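Local atomic coordinates of endonuclease NucS (PDB entry 2VLD), a protein that cleaves both the 3' and 5' single-stranded ends of branched DNA structures, binding single-stranded DNA in one domain and cutting it with another. Residues A[32-37]-A[47-52]; A[38-43]-A[97-102]; A[157-162]-A[170-175]; A[183-188]-A[205-210]. The protein carries 2 engineered substitutions. All coordinates share one frame; numbering follows the deposited sequence.

Contact 1 of 4, residues A[32-37]-A[47-52]; sequences FARCKV and LGEGDR
Ala33 and Arg52 exchange a pair of backbone hydrogen bonds, and Cys35 with Gly50 and Val37 with Leu47 do the same, joining strand 28-40 antiparallel to strands 44-48 and 50-56 in the beta sheet of the PH-like N-terminal domain. The register slips by one residue between Cys35 and Val37. This is a beta bulge, and beside it the chain turns a corner at Glu49.

Arg52 spans the bulge. Its chain, extended from CG to NE, runs past Cys35 and slants across Val37, whose CG2 lies over a guanidinium face, 3.8 Å from Arg52 CD. NH2 and NH1 then grip one atom end-on, Gly48 O, at 2.9 Å from NH2 and 3.1 Å from NH1, with that oxygen in the guanidinium plane. NH1 also makes a weak bond to Cys35 SG at 3.7 Å. Tyr118 of the second subunit adds a cation-pi contact. With a serine in its place the Gly48 carbonyl would probably lose both donors, and that tyrosine its cation.

On the other face, Arg34 bends at chi3 (-92°) between two acids. Its NH1 forms a salt bridge with Glu49 OE1 at 3.5 Å, and the Glu49 carboxylate stands at the guanidinium edge with its plane turned 85° from it. Arg34 NH2 is paired more strongly with Glu116 of the second subunit, whose backbone N also bonds to Asp51 OD2. A long arginine suits this place because it can serve both subunits. Within the chain the network closes with a weak bond from Arg34 NE to Asp51 OD1, 3.5 Å long.

Contact 2 of 4, residues A[38-43]-A[97-102]; sequences HYEGRA and YERLEV
His38 pairs with Glu101, and Glu40 with Arg99, through doubled backbone hydrogen bonds between strands only 3° from exactly antiparallel; Tyr39 and Leu100 form the non-hydrogen-bonded pair between them. Tyr39 holds its CG opposite the backbone N (chi1 176°), which carries the ring along the strand until its hydroxyl donates to Glu98 OE1, 2.7 Å from Tyr39 OH. That oxygen lies at the ring's edge but is met from above its own carboxylate plane. Leu100 CD1 also packs on the ring edge, 3.9 Å from Tyr39 CD1, so this tyrosine combines an apolar flank with a polar tip. Gly41 suits its place, since a CB there would collide with Tyr39 OH.

The opposite face is polar. The His38 ring and the Glu101 side chain run side by side, with His38 CD2 3.7 Å from Glu101 CD; His38 NE2 bonds to Glu103, and its ring stacks on His183 of the second subunit. Glu40 reaches Arg190 and Tyr191 of that same subunit. Strand 87-92 flanks 98-102 on its other edge, while Leu100 packs against Phe62 and Ile64 of strand 62-65 and Asn74 of strand 74-76.

Contact 3 of 4, residues A[157-162]-A[170-175]; sequences GIVDVM and IVVLEL
Asp160 and Glu174 bring their carboxylates together where the first strand of a beta hairpin breaks, opposite the C-terminal end of strand 170-175 in the PD-(D/E)XK nuclease domain, their planes only 18° apart. Asp160 OD2 and Glu174 OE1 are 3.3 Å from each other, two acceptors with no bond between them. With Lys176, which forms a salt bridge with Glu174 OE2, these acids fit the pattern of the family's catalytic motif and probably mark the nuclease centre. Glu174 turns at chi2 (69°), folding its carboxylate back toward Asp160; Gln187 holds the OE2 oxygen from the helix 182-199.

Asp160 also stands where the chain turns a corner, and its OD2 takes the place of a backbone acceptor: it receives Leu175 N at 2.8 Å through the anti lone pair. Its other oxygen, OD1, pairs with Lys44 of the second subunit. A leucine in its place would probably leave Leu175 N without this acceptor and cost that lysine its salt bridge here.

At the corner and just past it, Val161 pairs with Leu173 and Met162 with Val172. Val161 and Leu173 run alongside each other off the same face, with Val161 CB 3.9 Å from Leu173 CD1; Ala131 and Ile134 of helix 127-136 cover that face. Before the corner, Val159 reaches over to Val172, CG1 to CG1. Branched aliphatic residues suit this buried setting, and selenomethionine Met162, on the face of Val172, extends toward Ile170. Of the two backbone bonds in the Val161-Leu173 pair, Val161 N to Leu173 O is weak at 3.4 Å, whereas Leu173 N to Val161 O measures 2.8 Å.

Contact 4 of 4, residues A[183-188]-A[205-210]; sequences HAVSQM and GILVAP. Engineered in segment 183-188: Met188 (natural residue Leu).
Met188, an engineered selenomethionine where the natural residue is leucine, lays its selenium over the peptide link between Ile206 and Leu207. The SE atom is 3.3 Å from Ile206 C and 3.4 Å from Leu207 N. A first torsion of -176°, which sets CG opposite the helix backbone N, sends the side chain straight toward the strand, and a bend at chi3 (71°) swings the terminal methyl across it. Met188 CE thereby comes 3.8 Å from Leu207 CB and 3.7 Å from Gly205 O. Gly205 contributes backbone alone; a CB there would point at the methyl.

One turn back on the helix, Val185 meets the other end of Leu207. The two side chains meet nearly perpendicular and touch by their branch methyls, Val185 CG2 lying 3.8 Å from Leu207 CD1. Leucine suits this position because its forked end is long enough to reach the Val185 methyl from the strand. The contact rests on van der Waals packing, part of it against the strand's peptide backbone, with the segment axes 9.3 Å apart and their directions at 145°.

This is the helix-on-sheet layer of a beta-alpha-beta unit, in which helix 182-199 connects the parallel strands 170-175 and 203-209. Ile206 points away from the helix, toward Val171 and Leu173 on the sheet's far face. Helix 214-223 packs alongside, Leu220 touching both Val185 and Met188, while strand 226-229 pairs, through Glu226 and Arg228, along the edge of 203-209 that faces away from strand 170-175.

How the contacts relate
Contacts 1 and 2 belong to the DNA-binding domain and share strand 28-40; their centres are 15 Å apart, and Val37 CG1 of the first packs 3.7 Å from Leu100 CD1 of the second. Contacts 3 and 4 build the nuclease domain, centres 9 Å apart, where strands 170-175 and 203-209 are neighbours and Glu174 O lies 2.8 Å from Val208 N. The probable active-site acids sit in contact 3, with contact 4 adjoining them, Met188 touching Glu174. Within one chain, contact 2 lies about 50 Å, centre to centre, from both contacts 3 and 4. The dimer brings it to contact 4 of the second subunit, and Gly41 packs on Ile158 of that subunit's contact 3.

Contact 1 of 4, residues A[32-37]-A[47-52]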
loop_
_atom_site.group_PDB
_atom_site.type_symbol
_atom_site.label_atom_id
_atom_site.label_comp_id
_atom_site.label_asym_id
_atom_site.label_seq_id
_atom_site.Cartn_x
_atom_site.Cartn_y
_atom_site.Cartn_z
ATOM N N PHE A 32 -7.898 -5.679 8.137
ATOM C CA PHE A 32 -9.081 -5.215 7.432
ATOM C C PHE A 32 -10.095 -4.834 8.499
ATOM O O PHE A 32 -10.445 -5.656 9.353
ATOM C CB PHE A 32 -9.618 -6.326 6.544
ATOM C CG PHE A 32 -8.566 -7.000 5.750
ATOM C CD1 PHE A 32 -7.663 -7.864 6.364
ATOM C CD2 PHE A 32 -8.458 -6.767 4.386
ATOM C CE1 PHE A 32 -6.663 -8.486 5.633
ATOM C CE2 PHE A 32 -7.460 -7.382 3.635
ATOM C CZ PHE A 32 -6.559 -8.247 4.258
ATOM N N ALA A 33 -10.553 -3.588 8.465
ATOM C CA ALA A 33 -11.394 -3.068 9.541
ATOM C C ALA A 33 -12.219 -1.863 9.141
ATOM O O ALA A 33 -11.760 -0.997 8.398
ATOM C CB ALA A 33 -10.535 -2.714 10.766
ATOM N N ARG A 34 -13.452 -1.819 9.646
ATOM C CA ARG A 34 -14.214 -0.578 9.687
ATOM C C ARG A 34 -13.613 0.175 10.852
ATOM O O ARG A 34 -13.334 -0.405 11.909
ATOM C CB ARG A 34 -15.702 -0.830 9.889
ATOM C CG ARG A 34 -16.559 0.437 9.788
ATOM C CD ARG A 34 -18.063 0.125 9.640
ATOM N NE ARG A 34 -18.441 0.045 8.227
ATOM C CZ ARG A 34 -19.101 0.996 7.563
ATOM N NH1 ARG A 34 -19.489 2.110 8.177
ATOM N NH2 ARG A 34 -19.385 0.827 6.276
ATOM N N CYS A 35 -13.370 1.460 10.646
ATOM C CA CYS A 35 -12.565 2.232 11.571
ATOM C C CYS A 35 -12.756 3.674 11.238
ATOM O O CYS A 35 -13.444 4.006 10.273
ATOM C CB CYS A 35 -11.075 1.890 11.381
ATOM S SG CYS A 35 -10.426 2.195 9.691
ATOM N N LYS A 36 -12.141 4.535 12.035
ATOM C CA LYS A 36 -11.921 5.902 11.601
ATOM C C LYS A 36 -10.487 6.323 11.869
ATOM O O LYS A 36 -9.750 5.633 12.580
ATOM C CB LYS A 36 -12.971 6.891 12.139
ATOM C CG LYS A 36 -13.520 6.612 13.518
ATOM C CD LYS A 36 -14.959 7.133 13.658
ATOM C CE LYS A 36 -15.032 8.550 14.249
ATOM N NZ LYS A 36 -16.455 8.951 14.511
ATOM N N VAL A 37 -10.082 7.421 11.241
ATOM C CA VAL A 37 -8.687 7.819 11.234
ATOM C C VAL A 37 -8.594 9.228 11.761
ATOM O O VAL A 37 -9.396 10.087 11.387
ATOM C CB VAL A 37 -8.076 7.764 9.801
ATOM C CG1 VAL A 37 -6.596 8.133 9.824
ATOM C CG2 VAL A 37 -8.287 6.395 9.180
ATOM N N LEU A 47 -10.883 11.191 9.335
ATOM C CA LEU A 47 -11.746 10.634 8.308
ATOM C C LEU A 47 -12.781 9.801 9.028
ATOM O O LEU A 47 -12.447 9.111 9.995
ATOM C CB LEU A 47 -10.968 9.768 7.309
ATOM C CG LEU A 47 -9.714 10.281 6.586
ATOM C CD1 LEU A 47 -9.214 9.174 5.681
ATOM C CD2 LEU A 47 -9.918 11.583 5.798
ATOM N N GLY A 48 -14.027 9.875 8.558
ATOM C CA GLY A 48 -15.151 9.181 9.185
ATOM C C GLY A 48 -15.044 7.669 9.114
ATOM O O GLY A 48 -14.044 7.121 8.627
ATOM N N GLU A 49 -16.075 6.983 9.599
ATOM C CA GLU A 49 -16.048 5.530 9.577
ATOM C C GLU A 49 -16.111 4.983 8.152
ATOM O O GLU A 49 -16.819 5.517 7.301
ATOM C CB GLU A 49 -17.114 4.914 10.487
ATOM C CG GLU A 49 -18.565 5.100 10.086
ATOM C CD GLU A 49 -19.496 4.141 10.831
ATOM O OE1 GLU A 49 -18.990 3.189 11.477
ATOM O OE2 GLU A 49 -20.736 4.333 10.759
ATOM N N GLY A 50 -15.340 3.936 7.896
ATOM C CA GLY A 50 -15.291 3.335 6.578
ATOM C C GLY A 50 -14.409 2.114 6.585
ATOM O O GLY A 50 -13.678 1.872 7.544
ATOM N N ASP A 51 -14.470 1.337 5.511
ATOM C CA ASP A 51 -13.661 0.127 5.426
ATOM C C ASP A 51 -12.265 0.438 4.867
ATOM O O ASP A 51 -12.124 1.019 3.788
ATOM C CB ASP A 51 -14.374 -0.942 4.600
ATOM C CG ASP A 51 -15.787 -1.209 5.082
ATOM O OD1 ASP A 51 -15.994 -1.436 6.295
ATOM O OD2 ASP A 51 -16.707 -1.191 4.238
ATOM N N ARG A 52 -11.241 0.064 5.623
ATOM C CA ARG A 52 -9.872 0.375 5.263
ATOM C C ARG A 52 -8.959 -0.826 5.486
ATOM O O ARG A 52 -9.314 -1.755 6.221
ATOM C CB ARG A 52 -9.376 1.580 6.061
ATOM C CG ARG A 52 -10.118 2.863 5.726
ATOM C CD ARG A 52 -9.635 4.093 6.506
ATOM N NE ARG A 52 -10.486 5.213 6.131
ATOM C CZ ARG A 52 -11.579 5.605 6.787
ATOM N NH1 ARG A 52 -11.941 5.009 7.926
ATOM N NH2 ARG A 52 -12.303 6.616 6.308
#

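Contact 2 of 4, residues A[38-43]-A[97-102]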
loop_
_atom_site.group_PDB
_atom_site.type_symbol
_atom_site.label_atom_id
_atom_site.label_comp_id
_atom_site.label_asym_id
_atom_site.label_seq_id
_atom_site.Cartn_x
_atom_site.Cartn_y
_atom_site.Cartn_z
ATOM N N HIS A 38 -7.611 9.440 12.625
ATOM C CA HIS A 38 -7.313 10.741 13.187
ATOM C C HIS A 38 -5.828 10.999 12.991
ATOM O O HIS A 38 -4.998 10.144 13.337
ATOM C CB HIS A 38 -7.619 10.761 14.682
ATOM C CG HIS A 38 -8.975 10.235 15.033
ATOM N ND1 HIS A 38 -10.093 11.040 15.096
ATOM C CD2 HIS A 38 -9.388 8.988 15.359
ATOM C CE1 HIS A 38 -11.138 10.310 15.439
ATOM N NE2 HIS A 38 -10.737 9.062 15.606
ATOM N N TYR A 39 -5.507 12.172 12.450
ATOM C CA TYR A 39 -4.139 12.553 12.185
ATOM C C TYR A 39 -3.839 13.880 12.835
ATOM O O TYR A 39 -4.650 14.802 12.793
ATOM C CB TYR A 39 -3.899 12.678 10.676
ATOM C CG TYR A 39 -2.514 13.176 10.336
ATOM C CD1 TYR A 39 -1.428 12.306 10.370
ATOM C CD2 TYR A 39 -2.288 14.513 9.990
ATOM C CE1 TYR A 39 -0.141 12.743 10.087
ATOM C CE2 TYR A 39 -1.000 14.968 9.687
ATOM C CZ TYR A 39 0.075 14.068 9.742
ATOM O OH TYR A 39 1.368 14.471 9.456
ATOM N N GLU A 40 -2.661 13.962 13.433
ATOM C CA GLU A 40 -2.111 15.207 13.917
ATOM C C GLU A 40 -0.659 15.247 13.469
ATOM O O GLU A 40 0.139 14.403 13.875
ATOM C CB GLU A 40 -2.168 15.260 15.435
ATOM C CG GLU A 40 -3.558 15.380 16.016
ATOM C CD GLU A 40 -3.594 15.086 17.513
ATOM O OE1 GLU A 40 -2.556 15.250 18.200
ATOM O OE2 GLU A 40 -4.671 14.676 18.000
ATOM N N GLY A 41 -0.318 16.222 12.635
ATOM C CA GLY A 41 1.053 16.391 12.164
ATOM C C GLY A 41 1.319 17.865 12.033
ATOM O O GLY A 41 1.406 18.569 13.041
ATOM N N ARG A 42 1.441 18.350 10.800
ATOM C CA ARG A 42 1.504 19.792 10.608
ATOM C C ARG A 42 0.144 20.401 10.956
ATOM O O ARG A 42 0.068 21.432 11.655
ATOM C CB ARG A 42 1.937 20.173 9.192
ATOM C CG ARG A 42 2.054 21.692 9.020
ATOM C CD ARG A 42 2.685 22.117 7.698
ATOM N NE ARG A 42 2.967 23.554 7.702
ATOM C CZ ARG A 42 4.119 24.101 8.092
ATOM N NH1 ARG A 42 5.130 23.337 8.505
ATOM N NH2 ARG A 42 4.263 25.421 8.062
ATOM N N ALA A 43 -0.916 19.743 10.475
ATOM C CA ALA A 43 -2.290 20.112 10.806
ATOM C C ALA A 43 -3.069 18.912 11.347
ATOM O O ALA A 43 -2.506 17.839 11.540
ATOM C CB ALA A 43 -2.990 20.725 9.598
ATOM N N TYR A 97 6.520 16.242 15.315
ATOM C CA TYR A 97 5.650 15.320 16.028
ATOM C C TYR A 97 4.519 14.949 15.095
ATOM O O TYR A 97 3.930 15.816 14.459
ATOM C CB TYR A 97 5.091 15.945 17.312
ATOM C CG TYR A 97 3.949 15.159 17.927
ATOM C CD1 TYR A 97 4.196 14.034 18.713
ATOM C CD2 TYR A 97 2.616 15.535 17.712
ATOM C CE1 TYR A 97 3.146 13.297 19.284
ATOM C CE2 TYR A 97 1.552 14.798 18.265
ATOM C CZ TYR A 97 1.824 13.683 19.049
ATOM O OH TYR A 97 0.787 12.959 19.610
ATOM N N GLU A 98 4.214 13.661 15.012
ATOM C CA GLU A 98 3.134 13.191 14.165
ATOM C C GLU A 98 2.399 12.025 14.788
ATOM O O GLU A 98 3.024 11.073 15.254
ATOM C CB GLU A 98 3.671 12.767 12.805
ATOM C CG GLU A 98 4.140 13.910 11.922
ATOM C CD GLU A 98 4.537 13.429 10.546
ATOM O OE1 GLU A 98 3.636 13.055 9.766
ATOM O OE2 GLU A 98 5.752 13.421 10.250
ATOM N N ARG A 99 1.069 12.095 14.771
ATOM C CA ARG A 99 0.241 11.037 15.330
ATOM C C ARG A 99 -0.792 10.548 14.336
ATOM O O ARG A 99 -1.652 11.307 13.907
ATOM C CB ARG A 99 -0.470 11.508 16.607
ATOM C CG ARG A 99 -0.726 10.388 17.607
ATOM C CD ARG A 99 -1.468 10.877 18.843
ATOM N NE ARG A 99 -2.894 10.612 18.703
ATOM C CZ ARG A 99 -3.559 9.704 19.405
ATOM N NH1 ARG A 99 -2.943 8.985 20.329
ATOM N NH2 ARG A 99 -4.849 9.524 19.192
ATOM N N LEU A 100 -0.712 9.273 13.986
ATOM C CA LEU A 100 -1.727 8.679 13.166
ATOM C C LEU A 100 -2.451 7.601 13.952
ATOM O O LEU A 100 -1.846 6.631 14.385
ATOM C CB LEU A 100 -1.118 8.114 11.875
ATOM C CG LEU A 100 -2.085 7.601 10.804
ATOM C CD1 LEU A 100 -3.019 8.701 10.406
ATOM C CD2 LEU A 100 -1.320 7.104 9.602
ATOM N N GLU A 101 -3.756 7.776 14.116
ATOM C CA GLU A 101 -4.573 6.835 14.874
ATOM C C GLU A 101 -5.655 6.165 14.033
ATOM O O GLU A 101 -6.368 6.806 13.268
ATOM C CB GLU A 101 -5.202 7.524 16.089
ATOM C CG GLU A 101 -6.426 6.821 16.639
ATOM C CD GLU A 101 -7.035 7.524 17.838
ATOM O OE1 GLU A 101 -6.784 8.730 18.021
ATOM O OE2 GLU A 101 -7.768 6.867 18.602
ATOM N N VAL A 102 -5.761 4.858 14.192
ATOM C CA VAL A 102 -6.847 4.105 13.615
ATOM C C VAL A 102 -7.714 3.700 14.788
ATOM O O VAL A 102 -7.352 2.798 15.540
ATOM C CB VAL A 102 -6.328 2.839 12.877
ATOM C CG1 VAL A 102 -7.479 1.958 12.437
ATOM C CG2 VAL A 102 -5.493 3.237 11.676
#

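Contact 3 of 4, residues A[157-162]-A[170-175]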
loop_
_atom_site.group_PDB
_atom_site.type_symbol
_atom_site.label_atom_id
_atom_site.label_comp_id
_atom_site.label_asym_id
_atom_site.label_seq_id
_atom_site.Cartn_x
_atom_site.Cartn_y
_atom_site.Cartn_z
ATOM N N GLY A 157 5.429 -4.772 -25.545
ATOM C CA GLY A 157 6.574 -5.063 -24.714
ATOM C C GLY A 157 7.887 -4.473 -25.144
ATOM O O GLY A 157 7.941 -3.549 -25.946
ATOM N N ILE A 158 8.953 -5.010 -24.556
ATOM C CA ILE A 158 10.307 -4.533 -24.800
ATOM C C ILE A 158 11.228 -5.704 -25.074
ATOM O O ILE A 158 11.249 -6.676 -24.328
ATOM C CB ILE A 158 10.804 -3.715 -23.636
ATOM C CG1 ILE A 158 9.762 -2.636 -23.312
ATOM C CG2 ILE A 158 12.183 -3.129 -23.946
ATOM C CD1 ILE A 158 10.265 -1.507 -22.445
ATOM N N VAL A 159 11.968 -5.601 -26.172
ATOM C CA VAL A 159 12.751 -6.693 -26.709
ATOM C C VAL A 159 14.219 -6.428 -26.392
ATOM O O VAL A 159 14.715 -5.353 -26.673
ATOM C CB VAL A 159 12.512 -6.796 -28.245
ATOM C CG1 VAL A 159 13.530 -7.703 -28.917
ATOM C CG2 VAL A 159 11.085 -7.267 -28.532
ATOM N N ASP A 160 14.908 -7.405 -25.811
ATOM C CA ASP A 160 16.308 -7.223 -25.370
ATOM C C ASP A 160 17.222 -6.746 -26.491
ATOM O O ASP A 160 17.782 -5.658 -26.417
ATOM C CB ASP A 160 16.849 -8.516 -24.737
ATOM C CG ASP A 160 16.137 -8.871 -23.430
ATOM O OD1 ASP A 160 15.438 -7.984 -22.893
ATOM O OD2 ASP A 160 16.268 -10.017 -22.927
ATOM N N VAL A 161 17.369 -7.587 -27.517
ATOM C CA VAL A 161 17.962 -7.220 -28.796
ATOM C C VAL A 161 16.975 -7.577 -29.931
ATOM O O VAL A 161 16.315 -8.619 -29.895
ATOM C CB VAL A 161 19.279 -7.955 -29.022
ATOM C CG1 VAL A 161 19.792 -7.728 -30.449
ATOM C CG2 VAL A 161 20.317 -7.508 -28.005
HETATM N N MSE A 162 16.860 -6.692 -30.916
HETATM C CA MSE A 162 16.089 -6.973 -32.118
HETATM C C MSE A 162 16.985 -6.726 -33.312
HETATM O O MSE A 162 17.781 -5.774 -33.323
HETATM C CB MSE A 162 14.831 -6.116 -32.198
HETATM C CG MSE A 162 13.929 -6.463 -33.360
HETATM SE SE MSE A 162 12.208 -5.524 -33.239
HETATM C CE MSE A 162 12.308 -4.362 -34.799
ATOM N N ILE A 170 12.712 -10.580 -39.359
ATOM C CA ILE A 170 12.930 -9.946 -38.065
ATOM C C ILE A 170 13.259 -11.005 -37.023
ATOM O O ILE A 170 12.556 -12.008 -36.897
ATOM C CB ILE A 170 11.733 -9.065 -37.647
ATOM C CG1 ILE A 170 11.804 -7.741 -38.406
ATOM C CG2 ILE A 170 11.730 -8.821 -36.145
ATOM C CD1 ILE A 170 10.557 -6.933 -38.351
ATOM N N VAL A 171 14.356 -10.786 -36.305
ATOM C CA VAL A 171 14.783 -11.696 -35.265
ATOM C C VAL A 171 14.697 -10.998 -33.926
ATOM O O VAL A 171 15.328 -9.957 -33.704
ATOM C CB VAL A 171 16.221 -12.196 -35.495
ATOM C CG1 VAL A 171 16.756 -12.925 -34.257
ATOM C CG2 VAL A 171 16.282 -13.094 -36.720
ATOM N N VAL A 172 13.906 -11.591 -33.040
ATOM C CA VAL A 172 13.821 -11.185 -31.646
ATOM C C VAL A 172 14.782 -12.019 -30.798
ATOM O O VAL A 172 14.752 -13.241 -30.871
ATOM C CB VAL A 172 12.383 -11.371 -31.149
ATOM C CG1 VAL A 172 12.303 -11.283 -29.640
ATOM C CG2 VAL A 172 11.524 -10.340 -31.758
ATOM N N LEU A 173 15.636 -11.364 -30.016
ATOM C CA LEU A 173 16.459 -12.053 -29.001
ATOM C C LEU A 173 15.993 -11.719 -27.586
ATOM O O LEU A 173 15.827 -10.551 -27.232
ATOM C CB LEU A 173 17.942 -11.694 -29.111
ATOM C CG LEU A 173 18.765 -11.896 -30.378
ATOM C CD1 LEU A 173 20.227 -11.567 -30.077
ATOM C CD2 LEU A 173 18.630 -13.306 -30.922
ATOM N N GLU A 174 15.772 -12.755 -26.787
ATOM C CA GLU A 174 15.543 -12.629 -25.358
ATOM C C GLU A 174 16.775 -13.169 -24.630
ATOM O O GLU A 174 17.085 -14.355 -24.736
ATOM C CB GLU A 174 14.289 -13.414 -24.969
ATOM C CG GLU A 174 13.868 -13.305 -23.506
ATOM C CD GLU A 174 13.340 -11.924 -23.129
ATOM O OE1 GLU A 174 13.286 -11.023 -24.000
ATOM O OE2 GLU A 174 12.985 -11.731 -21.947
ATOM N N LEU A 175 17.481 -12.296 -23.913
ATOM C CA LEU A 175 18.708 -12.684 -23.202
ATOM C C LEU A 175 18.471 -12.901 -21.717
ATOM O O LEU A 175 18.048 -11.997 -20.994
ATOM C CB LEU A 175 19.819 -11.637 -23.362
ATOM C CG LEU A 175 19.960 -10.788 -24.621
ATOM C CD1 LEU A 175 21.045 -9.763 -24.418
ATOM C CD2 LEU A 175 20.253 -11.648 -25.842
#

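Contact 4 of 4, residues A[183-188]-A[205-210]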
loop_
_atom_site.group_PDB
_atom_site.type_symbol
_atom_site.label_atom_id
_atom_site.label_comp_id
_atom_site.label_asym_id
_atom_site.label_seq_id
_atom_site.Cartn_x
_atom_site.Cartn_y
_atom_site.Cartn_z
ATOM N N HIS A 183 9.038 -19.271 -18.048
ATOM C CA HIS A 183 8.623 -17.874 -18.056
ATOM C C HIS A 183 9.349 -17.073 -19.127
ATOM O O HIS A 183 8.726 -16.312 -19.861
ATOM C CB HIS A 183 8.811 -17.224 -16.680
ATOM C CG HIS A 183 8.258 -15.836 -16.603
ATOM N ND1 HIS A 183 9.034 -14.714 -16.802
ATOM C CD2 HIS A 183 6.995 -15.393 -16.401
ATOM C CE1 HIS A 183 8.274 -13.637 -16.709
ATOM N NE2 HIS A 183 7.034 -14.022 -16.462
ATOM N N ALA A 184 10.662 -17.258 -19.210
ATOM C CA ALA A 184 11.465 -16.649 -20.264
ATOM C C ALA A 184 10.870 -16.928 -21.640
ATOM O O ALA A 184 10.634 -16.002 -22.413
ATOM C CB ALA A 184 12.894 -17.133 -20.191
ATOM N N VAL A 185 10.603 -18.198 -21.933
ATOM C CA VAL A 185 10.082 -18.573 -23.244
ATOM C C VAL A 185 8.742 -17.883 -23.525
ATOM O O VAL A 185 8.542 -17.341 -24.610
ATOM C CB VAL A 185 9.989 -20.117 -23.417
ATOM C CG1 VAL A 185 9.374 -20.489 -24.770
ATOM C CG2 VAL A 185 11.365 -20.743 -23.302
ATOM N N SER A 186 7.843 -17.887 -22.542
ATOM C CA SER A 186 6.537 -17.223 -22.657
ATOM C C SER A 186 6.683 -15.723 -22.873
ATOM O O SER A 186 5.926 -15.114 -23.648
ATOM C CB SER A 186 5.711 -17.452 -21.393
ATOM O OG SER A 186 5.627 -18.830 -21.092
ATOM N N GLN A 187 7.651 -15.133 -22.172
ATOM C CA GLN A 187 7.966 -13.724 -22.335
ATOM C C GLN A 187 8.351 -13.482 -23.799
ATOM O O GLN A 187 7.709 -12.690 -24.501
ATOM C CB GLN A 187 9.046 -13.277 -21.332
ATOM C CG GLN A 187 9.225 -11.758 -21.252
ATOM C CD GLN A 187 9.869 -11.234 -19.947
ATOM O OE1 GLN A 187 9.296 -11.368 -18.859
ATOM N NE2 GLN A 187 11.034 -10.586 -20.071
HETATM N N MSE A 188 9.348 -14.218 -24.282
HETATM C CA MSE A 188 9.781 -14.073 -25.662
HETATM C C MSE A 188 8.651 -14.331 -26.665
HETATM O O MSE A 188 8.510 -13.597 -27.658
HETATM C CB MSE A 188 10.956 -14.986 -25.960
HETATM C CG MSE A 188 11.476 -14.789 -27.360
HETATM SE SE MSE A 188 13.109 -15.788 -27.644
HETATM C CE MSE A 188 12.344 -17.568 -27.670
ATOM N N GLY A 205 12.137 -16.051 -33.053
ATOM C CA GLY A 205 12.431 -15.824 -31.657
ATOM C C GLY A 205 13.564 -16.715 -31.210
ATOM O O GLY A 205 13.430 -17.933 -31.196
ATOM N N ILE A 206 14.690 -16.108 -30.864
ATOM C CA ILE A 206 15.821 -16.859 -30.332
ATOM C C ILE A 206 16.070 -16.509 -28.866
ATOM O O ILE A 206 16.333 -15.353 -28.528
ATOM C CB ILE A 206 17.121 -16.633 -31.138
ATOM C CG1 ILE A 206 16.919 -16.987 -32.620
ATOM C CG2 ILE A 206 18.264 -17.445 -30.521
ATOM C CD1 ILE A 206 18.017 -16.481 -33.560
ATOM N N LEU A 207 15.976 -17.521 -28.012
ATOM C CA LEU A 207 16.268 -17.383 -26.598
ATOM C C LEU A 207 17.764 -17.560 -26.368
ATOM O O LEU A 207 18.294 -18.638 -26.601
ATOM C CB LEU A 207 15.522 -18.469 -25.831
ATOM C CG LEU A 207 15.054 -18.290 -24.389
ATOM C CD1 LEU A 207 15.021 -19.676 -23.788
ATOM C CD2 LEU A 207 15.938 -17.375 -23.564
ATOM N N VAL A 208 18.438 -16.511 -25.904
ATOM C CA VAL A 208 19.886 -16.560 -25.678
ATOM C C VAL A 208 20.219 -16.631 -24.186
ATOM O O VAL A 208 19.976 -15.682 -23.442
ATOM C CB VAL A 208 20.619 -15.356 -26.323
ATOM C CG1 VAL A 208 22.119 -15.480 -26.139
ATOM C CG2 VAL A 208 20.276 -15.238 -27.795
ATOM N N ALA A 209 20.786 -17.759 -23.769
ATOM C CA ALA A 209 21.067 -18.042 -22.366
ATOM C C ALA A 209 22.206 -19.062 -22.278
ATOM O O ALA A 209 22.581 -19.632 -23.300
ATOM C CB ALA A 209 19.809 -18.571 -21.679
ATOM N N PRO A 210 22.784 -19.280 -21.071
ATOM C CA PRO A 210 23.803 -20.334 -20.913
ATOM C C PRO A 210 23.240 -21.759 -20.959
ATOM O O PRO A 210 23.967 -22.700 -21.289
ATOM C CB PRO A 210 24.394 -20.056 -19.523
ATOM C CG PRO A 210 23.862 -18.723 -19.110
ATOM C CD PRO A 210 22.565 -18.557 -19.805
#